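Local coordinates for phosphoglycerol transferase GacH (Streptococcus pyogenes MGAS5005, PDB 6DGM), which probably transfers sn-glycerol-1-phosphate onto the rhamnose polysaccharide of the streptococcal cell wall, using manganese in this C-terminal sulfatase-like domain of a membrane protein, at residues L45-S50 / G269-G274; T205-I210 / A239-F244; D83-G88 / G274-S279; A90-Q95 / I309-F314; A77-S82 / K288-Y293. All blocks are in the same frame, centred on the assembly; numbering follows the deposited sequence.

Contact 1: residues L45-S50 / G269-G274. With MN (manganese (II) ion), chain C; 1GP (sn-glycerol-1-phosphate), chain D.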
# COMPACT_ATOMS: atom_id res chain seq x y z
N LEU A 45 -3.47 1.04 4.81
CA LEU A 45 -4.28 1.48 3.68
C LEU A 45 -5.36 2.38 4.25
O LEU A 45 -6.25 1.91 4.97
CB LEU A 45 -4.85 0.26 2.96
CG LEU A 45 -5.60 0.50 1.65
CD1 LEU A 45 -5.87 -0.81 0.90
CD2 LEU A 45 -6.92 1.28 1.87
N SER A 46 -5.28 3.66 3.93
CA SER A 46 -6.20 4.68 4.44
C SER A 46 -7.25 4.90 3.34
O SER A 46 -7.00 5.57 2.34
CB SER A 46 -5.43 5.96 4.76
OG SER A 46 -6.28 6.94 5.33
N GLU A 47 -8.41 4.28 3.53
CA GLU A 47 -9.45 4.22 2.51
C GLU A 47 -9.77 5.58 1.95
O GLU A 47 -10.12 6.51 2.67
CB GLU A 47 -10.69 3.60 3.15
CG GLU A 47 -11.94 3.55 2.26
CD GLU A 47 -11.68 2.84 0.95
OE1 GLU A 47 -11.79 3.51 -0.10
OE2 GLU A 47 -11.37 1.64 0.96
N SER A 48 -9.65 5.69 0.64
CA SER A 48 -10.06 6.86 -0.13
C SER A 48 -9.31 8.13 0.24
O SER A 48 -9.77 9.23 -0.10
CB SER A 48 -11.58 7.09 -0.02
OG SER A 48 -12.29 6.06 -0.67
N LEU A 49 -8.15 8.05 0.88
CA LEU A 49 -7.45 9.26 1.29
C LEU A 49 -6.62 9.88 0.16
O LEU A 49 -5.69 9.27 -0.36
CB LEU A 49 -6.57 8.99 2.51
CG LEU A 49 -5.88 10.26 3.03
CD1 LEU A 49 -5.91 10.30 4.53
CD2 LEU A 49 -4.45 10.38 2.50
N SER A 50 -6.90 11.14 -0.15
CA SER A 50 -6.13 11.84 -1.16
C SER A 50 -6.40 13.33 -1.03
O SER A 50 -7.56 13.75 -0.95
CB SER A 50 -6.50 11.34 -2.57
OG SER A 50 -5.57 11.81 -3.54
N GLY A 269 -3.22 6.34 0.63
CA GLY A 269 -4.58 6.22 0.16
C GLY A 269 -4.63 5.27 -1.02
O GLY A 269 -3.77 5.26 -1.91
N ASP A 270 -5.68 4.43 -1.05
CA ASP A 270 -5.78 3.42 -2.10
C ASP A 270 -6.19 4.00 -3.45
O ASP A 270 -5.75 3.51 -4.49
CB ASP A 270 -6.67 2.25 -1.68
CG ASP A 270 -8.08 2.67 -1.23
OD1 ASP A 270 -8.33 3.86 -0.93
OD2 ASP A 270 -8.97 1.79 -1.18
N HIS A 271 -7.08 5.00 -3.45
CA HIS A 271 -7.60 5.63 -4.65
C HIS A 271 -8.32 6.90 -4.18
O HIS A 271 -8.59 7.06 -2.98
CB HIS A 271 -8.61 4.72 -5.39
CG HIS A 271 -9.65 4.15 -4.47
ND1 HIS A 271 -10.70 4.90 -3.98
CD2 HIS A 271 -9.76 2.93 -3.90
CE1 HIS A 271 -11.42 4.16 -3.16
NE2 HIS A 271 -10.87 2.96 -3.09
N LEU A 272 -8.60 7.79 -5.12
CA LEU A 272 -9.40 8.96 -4.80
C LEU A 272 -10.83 8.54 -4.45
O LEU A 272 -11.31 7.51 -4.93
CB LEU A 272 -9.46 9.91 -6.00
CG LEU A 272 -8.38 10.99 -6.06
CD1 LEU A 272 -7.01 10.43 -6.39
CD2 LEU A 272 -8.75 12.08 -7.03
N PRO A 273 -11.53 9.33 -3.64
CA PRO A 273 -12.97 9.09 -3.46
C PRO A 273 -13.71 9.32 -4.76
O PRO A 273 -13.36 10.21 -5.55
CB PRO A 273 -13.36 10.15 -2.43
CG PRO A 273 -12.40 11.28 -2.70
CD PRO A 273 -11.09 10.59 -3.01
N GLY A 274 -14.76 8.53 -4.98
CA GLY A 274 -15.52 8.61 -6.21
C GLY A 274 -16.59 9.68 -6.12
O GLY A 274 -17.79 9.38 -6.16
MN MN C . -11.03 1.78 -1.30
C3 1GP D . -14.67 -2.96 2.13
O3 1GP D . -12.32 -2.65 1.55
C2 1GP D . -13.65 -2.75 1.02
O2 1GP D . -14.56 -4.24 2.75
C1 1GP D . -13.98 -1.51 0.21
O1P 1GP D . -13.23 -1.49 -1.00
O2P 1GP D . -13.10 1.04 -1.81
O3P 1GP D . -13.05 -1.03 -3.42
O4P 1GP D . -15.18 -0.39 -2.19
P 1GP D . -13.62 -0.40 -2.14
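D270 packs on L45 and hydrogen-bonds to S48. D270 CB rests against L45 CD2 at 3.7 Å, and D270 CG sits 3.6 Å from the same methyl, so one branch of the leucine backs the root of the carboxylate. With chi1 at 54°, D270 CG lies between the backbone N and the carbonyl carbon, which aims the carboxylate at the turn and the metal; its two oxygens then have different jobs. D270 OD1 accepts the backbone N-H of S48 at 2.7 Å on its syn side, nearly straight at 166°. D270 OD2 binds the manganese ion at 2.1 Å. E47, in the type II turn from S46 to L49, takes the metal with both oxygens, OE1 at 2.2 Å and OE2 at 2.3 Å, its carboxylate steeply inclined to that of D270. S48 OG donates to E47 OE1 on the anti lone pair. H271 NE2 reaches manganese at 2.1 Å, while ND1 gives its hydrogen to L272 O in the ring plane, fixing the imidazole's rotation. T89 and the ligand's O2P complete the coordination. Each protein ligand here has an orienting second-shell partner, and the ion would be expected to draw charge from the phosphate, consistent with a metal-assisted transfer.

Contact 2: residues T205-I210 / A239-F244. With 1GP (sn-glycerol-1-phosphate), chain D.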
# COMPACT_ATOMS: atom_id res chain seq x y z
N THR A 205 -8.51 0.62 6.46
CA THR A 205 -9.49 1.41 7.19
C THR A 205 -10.84 1.40 6.48
O THR A 205 -10.98 0.88 5.36
CB THR A 205 -9.03 2.85 7.42
OG1 THR A 205 -9.03 3.56 6.17
CG2 THR A 205 -7.65 2.89 8.05
N MET A 206 -11.84 2.00 7.13
CA MET A 206 -13.16 2.16 6.54
C MET A 206 -13.76 3.55 6.70
O MET A 206 -14.72 3.85 5.98
CB MET A 206 -14.14 1.14 7.14
CG MET A 206 -14.21 -0.17 6.41
SD MET A 206 -14.80 0.03 4.70
CE MET A 206 -16.55 -0.25 4.85
N GLN A 207 -13.25 4.38 7.60
CA GLN A 207 -13.94 5.63 7.94
C GLN A 207 -14.35 6.43 6.70
O GLN A 207 -15.48 6.91 6.62
CB GLN A 207 -13.08 6.49 8.85
CG GLN A 207 -13.76 7.77 9.28
CD GLN A 207 -12.81 8.68 9.99
OE1 GLN A 207 -12.43 8.40 11.12
NE2 GLN A 207 -12.37 9.74 9.31
N ASN A 208 -13.42 6.63 5.76
CA ASN A 208 -13.62 7.57 4.66
C ASN A 208 -14.14 6.89 3.40
O ASN A 208 -14.11 7.48 2.31
CB ASN A 208 -12.35 8.37 4.43
CG ASN A 208 -12.00 9.18 5.65
OD1 ASN A 208 -12.91 9.56 6.39
ND2 ASN A 208 -10.72 9.39 5.93
N HIS A 209 -14.70 5.69 3.54
CA HIS A 209 -15.40 5.03 2.46
C HIS A 209 -16.73 5.72 2.18
O HIS A 209 -17.43 6.15 3.09
CB HIS A 209 -15.67 3.58 2.85
CG HIS A 209 -16.00 2.68 1.70
ND1 HIS A 209 -17.22 2.70 1.06
CD2 HIS A 209 -15.26 1.73 1.08
CE1 HIS A 209 -17.22 1.80 0.09
NE2 HIS A 209 -16.04 1.21 0.07
N ILE A 210 -17.09 5.79 0.90
CA ILE A 210 -18.41 6.24 0.48
C ILE A 210 -19.48 5.44 1.21
O ILE A 210 -19.31 4.25 1.43
CB ILE A 210 -18.52 6.13 -1.05
CG1 ILE A 210 -19.77 6.83 -1.58
CG2 ILE A 210 -18.49 4.65 -1.48
CD1 ILE A 210 -19.85 6.81 -3.10
N ALA A 239 -14.10 16.19 3.03
CA ALA A 239 -13.02 17.01 3.57
C ALA A 239 -13.10 17.09 5.10
O ALA A 239 -12.06 17.07 5.78
CB ALA A 239 -13.05 18.42 2.97
N ARG A 240 -14.31 17.20 5.64
CA ARG A 240 -14.49 17.19 7.08
C ARG A 240 -13.98 15.88 7.68
O ARG A 240 -13.27 15.88 8.68
CB ARG A 240 -15.96 17.42 7.44
CG ARG A 240 -16.40 18.83 7.18
CD ARG A 240 -17.90 18.94 7.19
NE ARG A 240 -18.30 20.34 7.02
CZ ARG A 240 -19.53 20.75 6.78
NH1 ARG A 240 -20.52 19.88 6.67
NH2 ARG A 240 -19.76 22.05 6.63
N LEU A 241 -14.34 14.75 7.06
CA LEU A 241 -13.87 13.46 7.53
C LEU A 241 -12.35 13.35 7.45
O LEU A 241 -11.71 12.82 8.36
CB LEU A 241 -14.56 12.34 6.75
CG LEU A 241 -16.05 12.19 7.08
CD1 LEU A 241 -16.71 11.24 6.08
CD2 LEU A 241 -16.26 11.64 8.47
N LEU A 242 -11.75 13.89 6.39
CA LEU A 242 -10.29 13.88 6.30
C LEU A 242 -9.66 14.62 7.47
O LEU A 242 -8.58 14.23 7.96
CB LEU A 242 -9.79 14.51 5.00
CG LEU A 242 -9.85 13.68 3.73
CD1 LEU A 242 -9.05 14.41 2.65
CD2 LEU A 242 -9.32 12.26 3.89
N SER A 243 -10.29 15.72 7.91
CA SER A 243 -9.72 16.50 9.00
C SER A 243 -9.58 15.67 10.27
O SER A 243 -8.63 15.87 11.04
CB SER A 243 -10.55 17.77 9.23
OG SER A 243 -11.69 17.52 10.04
N PHE A 244 -10.52 14.74 10.52
CA PHE A 244 -10.39 13.85 11.67
C PHE A 244 -9.27 12.84 11.45
O PHE A 244 -8.44 12.62 12.33
CB PHE A 244 -11.70 13.09 11.94
CG PHE A 244 -12.82 13.95 12.46
CD1 PHE A 244 -12.88 14.30 13.79
CD2 PHE A 244 -13.84 14.37 11.61
CE1 PHE A 244 -13.92 15.10 14.28
CE2 PHE A 244 -14.87 15.18 12.09
CZ PHE A 244 -14.91 15.53 13.42
C3 1GP D . -14.67 -2.96 2.13
O3 1GP D . -12.32 -2.65 1.55
C2 1GP D . -13.65 -2.75 1.02
O2 1GP D . -14.56 -4.24 2.75
C1 1GP D . -13.98 -1.51 0.21
O1P 1GP D . -13.23 -1.49 -1.00
O2P 1GP D . -13.10 1.04 -1.81
O3P 1GP D . -13.05 -1.03 -3.42
O4P 1GP D . -15.18 -0.39 -2.19
P 1GP D . -13.62 -0.40 -2.14
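Two neighbouring side-chain amides, Q207 and N208, both turn to the helix and are hydrogen-bonded to each other in front of it, and what they chiefly meet there is the stem of a leucine. Q207 NE2 donates to N208 OD1 at 3.0 Å, and that same oxygen lies 3.3 Å from L241 CB, the N208 and L241 side chains sliding past one another in opposite directions. N208 ND2 comes at an angle onto L242 CD2, 3.8 Å away. Q207 is stretched out, its CG trans to the backbone N (chi1 -178°) and the chain extended beyond, which brings Q207 NE2 within 3.3 Å of L241 O. Further polar partners lie just outside: Q207 OE1 takes the backbone N-H of D182, and N208 ND2 is hydrogen-bonded to T245 OG1. The amides belong to a type I turn from M206 to H209 whose far side lines the ligand pocket. There H209 NE2 donates in its ring plane to phosphate oxygen O4P at 2.9 Å, while H209 ND1 donates to I210 O at 2.6 Å and so sets the ring. M206 SD approaches the ligand's C3 at 3.9 Å. The turn follows strand 200-204 and is wedged between helix 229-257 and the start of helix 182-192, with V176 of strand 175-176 packing on Q207, L241 and F244.

Contact 3: residues D83-G88 / G274-S279. With 1GP (sn-glycerol-1-phosphate), chain D.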
# COMPACT_ATOMS: atom_id res chain seq x y z
N ASP A 83 -4.48 2.23 -9.46
CA ASP A 83 -4.99 1.58 -10.65
C ASP A 83 -6.47 1.84 -10.90
O ASP A 83 -6.96 1.45 -11.97
CB ASP A 83 -4.77 0.07 -10.55
CG ASP A 83 -3.31 -0.28 -10.52
OD1 ASP A 83 -2.67 -0.16 -11.58
OD2 ASP A 83 -2.79 -0.60 -9.43
N SER A 84 -7.18 2.49 -9.97
CA SER A 84 -8.62 2.66 -10.14
C SER A 84 -9.06 3.92 -9.43
O SER A 84 -8.27 4.62 -8.79
CB SER A 84 -9.36 1.40 -9.70
OG SER A 84 -8.88 0.95 -8.45
N TYR A 85 -10.34 4.24 -9.61
CA TYR A 85 -10.96 5.45 -9.08
C TYR A 85 -12.24 5.06 -8.37
O TYR A 85 -13.05 4.32 -8.92
CB TYR A 85 -11.27 6.42 -10.22
CG TYR A 85 -12.03 7.66 -9.81
CD1 TYR A 85 -11.41 8.69 -9.11
CD2 TYR A 85 -13.36 7.82 -10.16
CE1 TYR A 85 -12.11 9.83 -8.74
CE2 TYR A 85 -14.06 8.96 -9.80
CZ TYR A 85 -13.43 9.95 -9.09
OH TYR A 85 -14.13 11.08 -8.73
N GLY A 86 -12.40 5.54 -7.13
CA GLY A 86 -13.61 5.30 -6.36
C GLY A 86 -13.79 3.88 -5.90
O GLY A 86 -14.87 3.50 -5.46
N GLY A 87 -12.74 3.07 -5.95
CA GLY A 87 -12.82 1.68 -5.56
C GLY A 87 -11.55 0.99 -6.02
O GLY A 87 -10.69 1.59 -6.65
N GLY A 88 -11.46 -0.29 -5.68
CA GLY A 88 -10.29 -1.09 -6.02
C GLY A 88 -9.36 -1.39 -4.87
O GLY A 88 -8.26 -1.89 -5.11
N GLY A 274 -14.76 8.53 -4.98
CA GLY A 274 -15.52 8.61 -6.21
C GLY A 274 -16.59 9.68 -6.12
O GLY A 274 -17.79 9.38 -6.16
N LEU A 275 -16.17 10.92 -5.93
CA LEU A 275 -17.12 12.02 -5.84
C LEU A 275 -16.87 13.13 -6.84
O LEU A 275 -17.73 14.01 -6.96
CB LEU A 275 -17.14 12.62 -4.43
CG LEU A 275 -15.82 13.18 -3.88
CD1 LEU A 275 -15.53 14.59 -4.35
CD2 LEU A 275 -15.84 13.11 -2.35
N TYR A 276 -15.73 13.12 -7.56
CA TYR A 276 -15.43 14.22 -8.46
C TYR A 276 -15.90 13.89 -9.87
O TYR A 276 -15.70 12.76 -10.34
CB TYR A 276 -13.92 14.43 -8.54
CG TYR A 276 -13.19 14.71 -7.25
CD1 TYR A 276 -13.17 16.00 -6.72
CD2 TYR A 276 -12.49 13.71 -6.58
CE1 TYR A 276 -12.49 16.28 -5.57
CE2 TYR A 276 -11.79 13.99 -5.40
CZ TYR A 276 -11.80 15.28 -4.89
OH TYR A 276 -11.10 15.57 -3.74
N PRO A 277 -16.48 14.85 -10.57
CA PRO A 277 -16.66 14.70 -12.02
C PRO A 277 -15.32 14.86 -12.73
O PRO A 277 -14.38 15.47 -12.20
CB PRO A 277 -17.62 15.84 -12.38
CG PRO A 277 -17.32 16.89 -11.38
CD PRO A 277 -16.94 16.17 -10.09
N ASP A 278 -15.22 14.29 -13.93
CA ASP A 278 -13.97 14.39 -14.68
C ASP A 278 -13.55 15.84 -14.90
O ASP A 278 -12.35 16.13 -14.96
CB ASP A 278 -14.07 13.66 -16.02
CG ASP A 278 -13.88 12.15 -15.89
OD1 ASP A 278 -13.55 11.65 -14.80
OD2 ASP A 278 -14.08 11.47 -16.93
N SER A 279 -14.52 16.75 -15.01
CA SER A 279 -14.19 18.15 -15.23
C SER A 279 -13.32 18.71 -14.10
O SER A 279 -12.58 19.67 -14.32
CB SER A 279 -15.48 18.96 -15.32
OG SER A 279 -16.10 18.98 -14.05
C3 1GP D . -14.67 -2.96 2.13
O3 1GP D . -12.32 -2.65 1.55
C2 1GP D . -13.65 -2.75 1.02
O2 1GP D . -14.56 -4.24 2.75
C1 1GP D . -13.98 -1.51 0.21
O1P 1GP D . -13.23 -1.49 -1.00
O2P 1GP D . -13.10 1.04 -1.81
O3P 1GP D . -13.05 -1.03 -3.42
O4P 1GP D . -15.18 -0.39 -2.19
P 1GP D . -13.62 -0.40 -2.14
O HOH W 1 -15.61 6.31 -3.60
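Y85 reaches over to Y276 with its hydroxyl leading, and the two rings do not stack: their planes are about 40° apart, and Y85 OH comes in at the edge of the Y276 ring, near its plane. A chi1 of 175° extends the Y85 phenol away from its own N and across the gap. Its OH accepts the backbone N-H of Y276 at 2.8 Å, a bent bond of 136°, and lies 3.4 Å from Y276 CB. One face of the Y276 ring is filled by L275 CD1, 3.5 Å above its centre, and K288 makes a cation-pi contact with Y85. Beside the rings two glycines bring the backbones close, G86 CA lying 3.7 Å from G274 N. A water accepts from G274 N at 2.7 Å and gives a weak, long bond to G86 O. The segment 83-88 then curls back: S84 OG donates to G87 O at 2.6 Å, and the backbone N of G88 donates to phosphate oxygen O3P at 2.9 Å. With G88 as N-cap and T89 on the manganese, this glycine-rich turn brings the N terminus of helix 89-98, through G88 N, up to the ligand's phosphate, in keeping with the alkaline phosphatase clan.

Contact 4: residues A90-Q95 / I309-F314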
# COMPACT_ATOMS: atom_id res chain seq x y z
N ALA A 90 -8.77 -3.68 -2.59
CA ALA A 90 -8.07 -4.95 -2.44
C ALA A 90 -7.01 -5.17 -3.50
O ALA A 90 -6.05 -5.93 -3.27
CB ALA A 90 -9.10 -6.09 -2.45
N ASN A 91 -7.13 -4.51 -4.67
CA ASN A 91 -6.11 -4.65 -5.69
C ASN A 91 -4.85 -3.88 -5.31
O ASN A 91 -3.74 -4.37 -5.53
CB ASN A 91 -6.64 -4.20 -7.04
CG ASN A 91 -7.69 -5.13 -7.58
OD1 ASN A 91 -7.66 -6.33 -7.29
ND2 ASN A 91 -8.64 -4.60 -8.33
N MET A 92 -5.00 -2.69 -4.74
CA MET A 92 -3.82 -2.00 -4.22
C MET A 92 -3.21 -2.78 -3.06
O MET A 92 -1.99 -2.94 -2.97
CB MET A 92 -4.18 -0.57 -3.81
CG MET A 92 -3.95 0.47 -4.93
SD MET A 92 -4.77 0.14 -6.50
CE MET A 92 -6.47 0.47 -6.06
N GLU A 93 -4.07 -3.32 -2.20
CA GLU A 93 -3.62 -4.11 -1.06
C GLU A 93 -2.76 -5.29 -1.50
O GLU A 93 -1.66 -5.49 -0.98
CB GLU A 93 -4.87 -4.60 -0.34
CG GLU A 93 -4.65 -5.24 1.03
CD GLU A 93 -5.95 -5.84 1.53
OE1 GLU A 93 -7.01 -5.26 1.21
OE2 GLU A 93 -5.92 -6.90 2.18
N PHE A 94 -3.25 -6.07 -2.47
CA PHE A 94 -2.49 -7.20 -3.01
C PHE A 94 -1.11 -6.76 -3.49
O PHE A 94 -0.10 -7.43 -3.24
CB PHE A 94 -3.27 -7.81 -4.19
CG PHE A 94 -2.50 -8.84 -4.98
CD1 PHE A 94 -1.62 -8.46 -5.99
CD2 PHE A 94 -2.68 -10.19 -4.73
CE1 PHE A 94 -0.93 -9.41 -6.75
CE2 PHE A 94 -2.00 -11.16 -5.49
CZ PHE A 94 -1.10 -10.77 -6.48
N GLN A 95 -1.05 -5.63 -4.18
CA GLN A 95 0.21 -5.16 -4.73
C GLN A 95 1.18 -4.75 -3.62
O GLN A 95 2.40 -5.00 -3.73
CB GLN A 95 -0.05 -4.00 -5.68
CG GLN A 95 -0.81 -4.42 -6.93
CD GLN A 95 -1.11 -3.26 -7.81
OE1 GLN A 95 -0.28 -2.87 -8.62
NE2 GLN A 95 -2.29 -2.68 -7.65
N ILE A 309 5.42 6.78 -7.12
CA ILE A 309 5.65 5.34 -7.18
C ILE A 309 4.31 4.64 -7.26
O ILE A 309 3.25 5.26 -7.19
CB ILE A 309 6.48 4.84 -5.98
CG1 ILE A 309 5.72 5.02 -4.67
CG2 ILE A 309 7.85 5.56 -5.94
CD1 ILE A 309 6.54 4.57 -3.46
N ASN A 310 4.37 3.33 -7.44
CA ASN A 310 3.19 2.48 -7.52
C ASN A 310 3.01 1.75 -6.19
O ASN A 310 3.94 1.61 -5.41
CB ASN A 310 3.43 1.43 -8.60
CG ASN A 310 2.16 0.98 -9.27
OD1 ASN A 310 1.30 1.79 -9.61
ND2 ASN A 310 2.03 -0.34 -9.46
N SER A 311 1.78 1.26 -5.96
CA SER A 311 1.52 0.50 -4.74
C SER A 311 2.43 -0.72 -4.63
O SER A 311 2.83 -1.11 -3.53
CB SER A 311 0.05 0.07 -4.68
OG SER A 311 -0.34 -0.78 -5.77
N SER A 312 2.78 -1.33 -5.77
CA SER A 312 3.63 -2.51 -5.78
C SER A 312 5.06 -2.21 -5.36
O SER A 312 5.81 -3.15 -5.07
CB SER A 312 3.61 -3.13 -7.18
OG SER A 312 3.98 -2.16 -8.14
N ASP A 313 5.46 -0.94 -5.33
CA ASP A 313 6.81 -0.53 -4.99
C ASP A 313 7.03 -0.36 -3.50
O ASP A 313 8.17 -0.11 -3.09
CB ASP A 313 7.13 0.83 -5.64
CG ASP A 313 7.25 0.77 -7.15
OD1 ASP A 313 7.79 -0.23 -7.69
OD2 ASP A 313 6.80 1.75 -7.80
N PHE A 314 5.98 -0.44 -2.67
CA PHE A 314 6.13 -0.04 -1.27
C PHE A 314 7.15 -0.90 -0.54
O PHE A 314 7.93 -0.38 0.26
CB PHE A 314 4.80 -0.07 -0.54
CG PHE A 314 3.89 1.10 -0.85
CD1 PHE A 314 4.39 2.35 -1.21
CD2 PHE A 314 2.53 0.94 -0.78
CE1 PHE A 314 3.51 3.40 -1.49
CE2 PHE A 314 1.66 1.98 -1.06
CZ PHE A 314 2.15 3.21 -1.40
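Q95 and S311 make the dense part of this contact. S311 OG lies 3.2 Å from Q95 CB and 3.3 Å from Q95 CD, lying alongside the extended glutamine chain, from CB to the amide. Q95 NE2 is also 3.3 Å from S311 OG, but the angle is too poor for a hydrogen bond. Alongside, S312 CA directs its hydrogen at Q95 O, a CH...O contact of 3.5 Å, and S312 CB is 4.0 Å from Q95 CB. The looser flank is still buried: M92 CG stands 3.9 Å from S311 OG, and the bent methionine chain leads away to S82, D83 and S84. Q95 has its polar partners elsewhere. NE2 donates to N91 O one turn back, from above the carbonyl plane, and to D83 OD2; OE1 accepts from F102 N. Helix 89-98 and the turn after strand 308-310 therefore meet through van der Waals packing and CH...O contact, with the glutamine amide satisfied by N91 of its own helix and by D83 and F102 of the flanking loops, not by the serines it packs on.

Contact 5: residues A77-S82 / K288-Y293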
# COMPACT_ATOMS: atom_id res chain seq x y z
N ALA A 77 8.29 10.14 1.16
CA ALA A 77 6.87 10.38 0.92
C ALA A 77 6.68 10.94 -0.48
O ALA A 77 7.62 11.44 -1.10
CB ALA A 77 6.28 11.35 1.94
N GLY A 78 5.44 10.89 -0.95
CA GLY A 78 5.14 11.42 -2.26
C GLY A 78 3.74 11.06 -2.71
O GLY A 78 2.80 11.03 -1.91
N LEU A 79 3.62 10.78 -4.00
CA LEU A 79 2.37 10.37 -4.60
C LEU A 79 2.46 8.91 -5.02
O LEU A 79 3.52 8.44 -5.46
CB LEU A 79 2.06 11.22 -5.83
CG LEU A 79 2.03 12.73 -5.58
CD1 LEU A 79 1.76 13.48 -6.87
CD2 LEU A 79 0.98 13.07 -4.55
N MET A 80 1.35 8.21 -4.88
CA MET A 80 1.20 6.84 -5.34
C MET A 80 0.24 6.81 -6.52
O MET A 80 -0.87 7.37 -6.43
CB MET A 80 0.62 5.97 -4.23
CG MET A 80 0.62 4.49 -4.54
SD MET A 80 -0.62 3.59 -3.60
CE MET A 80 -2.11 4.01 -4.51
N GLN A 81 0.63 6.14 -7.59
CA GLN A 81 -0.29 5.93 -8.69
C GLN A 81 -1.24 4.79 -8.32
O GLN A 81 -0.80 3.69 -7.96
CB GLN A 81 0.45 5.59 -9.98
CG GLN A 81 -0.49 5.48 -11.14
CD GLN A 81 0.21 5.46 -12.46
OE1 GLN A 81 0.74 6.46 -12.91
NE2 GLN A 81 0.22 4.29 -13.09
N SER A 82 -2.53 5.05 -8.40
CA SER A 82 -3.55 4.04 -8.16
C SER A 82 -4.03 3.48 -9.49
O SER A 82 -4.04 4.18 -10.51
CB SER A 82 -4.74 4.65 -7.42
OG SER A 82 -5.77 3.71 -7.22
N LYS A 288 -6.52 12.20 -11.27
CA LYS A 288 -7.61 11.30 -10.88
C LYS A 288 -7.09 10.01 -10.26
O LYS A 288 -7.87 9.32 -9.60
CB LYS A 288 -8.47 11.02 -12.11
CG LYS A 288 -9.70 10.19 -11.87
CD LYS A 288 -10.56 10.18 -13.15
CE LYS A 288 -11.66 9.14 -13.08
NZ LYS A 288 -12.48 9.15 -14.34
N TYR A 289 -5.80 9.70 -10.42
CA TYR A 289 -5.24 8.42 -9.98
C TYR A 289 -4.01 8.59 -9.10
O TYR A 289 -3.23 7.63 -8.96
CB TYR A 289 -4.92 7.54 -11.19
CG TYR A 289 -6.15 7.26 -12.02
CD1 TYR A 289 -7.00 6.22 -11.68
CD2 TYR A 289 -6.48 8.06 -13.11
CE1 TYR A 289 -8.14 5.96 -12.42
CE2 TYR A 289 -7.64 7.81 -13.86
CZ TYR A 289 -8.46 6.76 -13.50
OH TYR A 289 -9.60 6.50 -14.22
N LEU A 290 -3.82 9.75 -8.47
CA LEU A 290 -2.64 10.00 -7.65
C LEU A 290 -3.05 10.30 -6.22
O LEU A 290 -3.59 11.37 -5.93
CB LEU A 290 -1.81 11.15 -8.24
CG LEU A 290 -1.14 10.84 -9.58
CD1 LEU A 290 -0.54 12.09 -10.18
CD2 LEU A 290 -0.08 9.75 -9.41
N THR A 291 -2.73 9.37 -5.31
CA THR A 291 -2.99 9.53 -3.89
C THR A 291 -1.69 9.86 -3.16
O THR A 291 -0.60 9.86 -3.73
CB THR A 291 -3.58 8.24 -3.31
OG1 THR A 291 -2.57 7.22 -3.34
CG2 THR A 291 -4.79 7.77 -4.10
N ASP A 292 -1.82 10.12 -1.85
CA ASP A 292 -0.67 10.41 -0.98
C ASP A 292 -0.13 9.16 -0.32
O ASP A 292 -0.89 8.25 0.03
CB ASP A 292 -1.12 11.39 0.10
CG ASP A 292 -1.63 12.69 -0.48
OD1 ASP A 292 -2.84 12.76 -0.81
OD2 ASP A 292 -0.80 13.63 -0.64
N TYR A 293 1.19 9.11 -0.14
CA TYR A 293 1.80 8.07 0.67
C TYR A 293 2.94 8.65 1.49
O TYR A 293 3.55 9.67 1.13
CB TYR A 293 2.32 6.88 -0.16
CG TYR A 293 3.73 7.08 -0.70
CD1 TYR A 293 4.83 6.69 0.04
CD2 TYR A 293 3.95 7.70 -1.93
CE1 TYR A 293 6.11 6.90 -0.41
CE2 TYR A 293 5.24 7.92 -2.40
CZ TYR A 293 6.31 7.51 -1.64
OH TYR A 293 7.61 7.71 -2.07
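Y293 folds its ring back over A77 and G78 because a chi1 of 86° tucks CG in over its own backbone, whereas M80, at chi1 -172°, runs beside T291, both side chains pointing the same way. The two segments form an antiparallel ladder in the mixed sheet of this sulfatase-like domain, where strand 290-297 runs counter to both its neighbours. G78 with Y293 and M80 with T291 are the hydrogen-bonded pairs; L79 with D292 and Q81 with L290 are non-hydrogen-bonded. M80 N donates to T291 O at 2.8 Å and T291 N answers to M80 O at 3.0 Å, while G78 and Y293 exchange a second such pair. With no side chain at G78, the tyrosine ring can lie flat on the strand: G78 N is 3.3 Å above one face, toward the rim, and A77 CA makes a CH-pi contact 4.2 Å from the ring centroid. The phenol OH itself is hydrogen-bonded to H306 O. On the sheet face that carries M80, T291 and Y293, M80 CE meets T291 OG1 at 3.4 Å, an oxygen also hydrogen-bonded to G269 O in the next strand. On the other sheet face, L290 CD2 lies over Q81 CA, 3.9 Å away. Past the regular strands one more rung remains: S82 N donates to Y289 O at 2.7 Å, almost straight at 175°.

From the N terminus the chain lays down 45-50, then 77-82, 83-88 and 90-95 in quick succession, before any contact closes. Contact 2 closes first, 205-210 with 239-244, tying the pocket turn to helix 229-257 within the span of all the others. Contact 1 closes next as 269-274 returns to 45-50, and contact 3 follows directly, sharing G274. Contact 5 then encloses contact 3 by pairing 288-293 with 77-82, and contact 4 closes last at 309-314. Contact 1 crosses contacts 3, 4 and 5, and contact 4 also crosses 3 and 5. Together they join the central sheet, helix 89-98 and the loops round manganese.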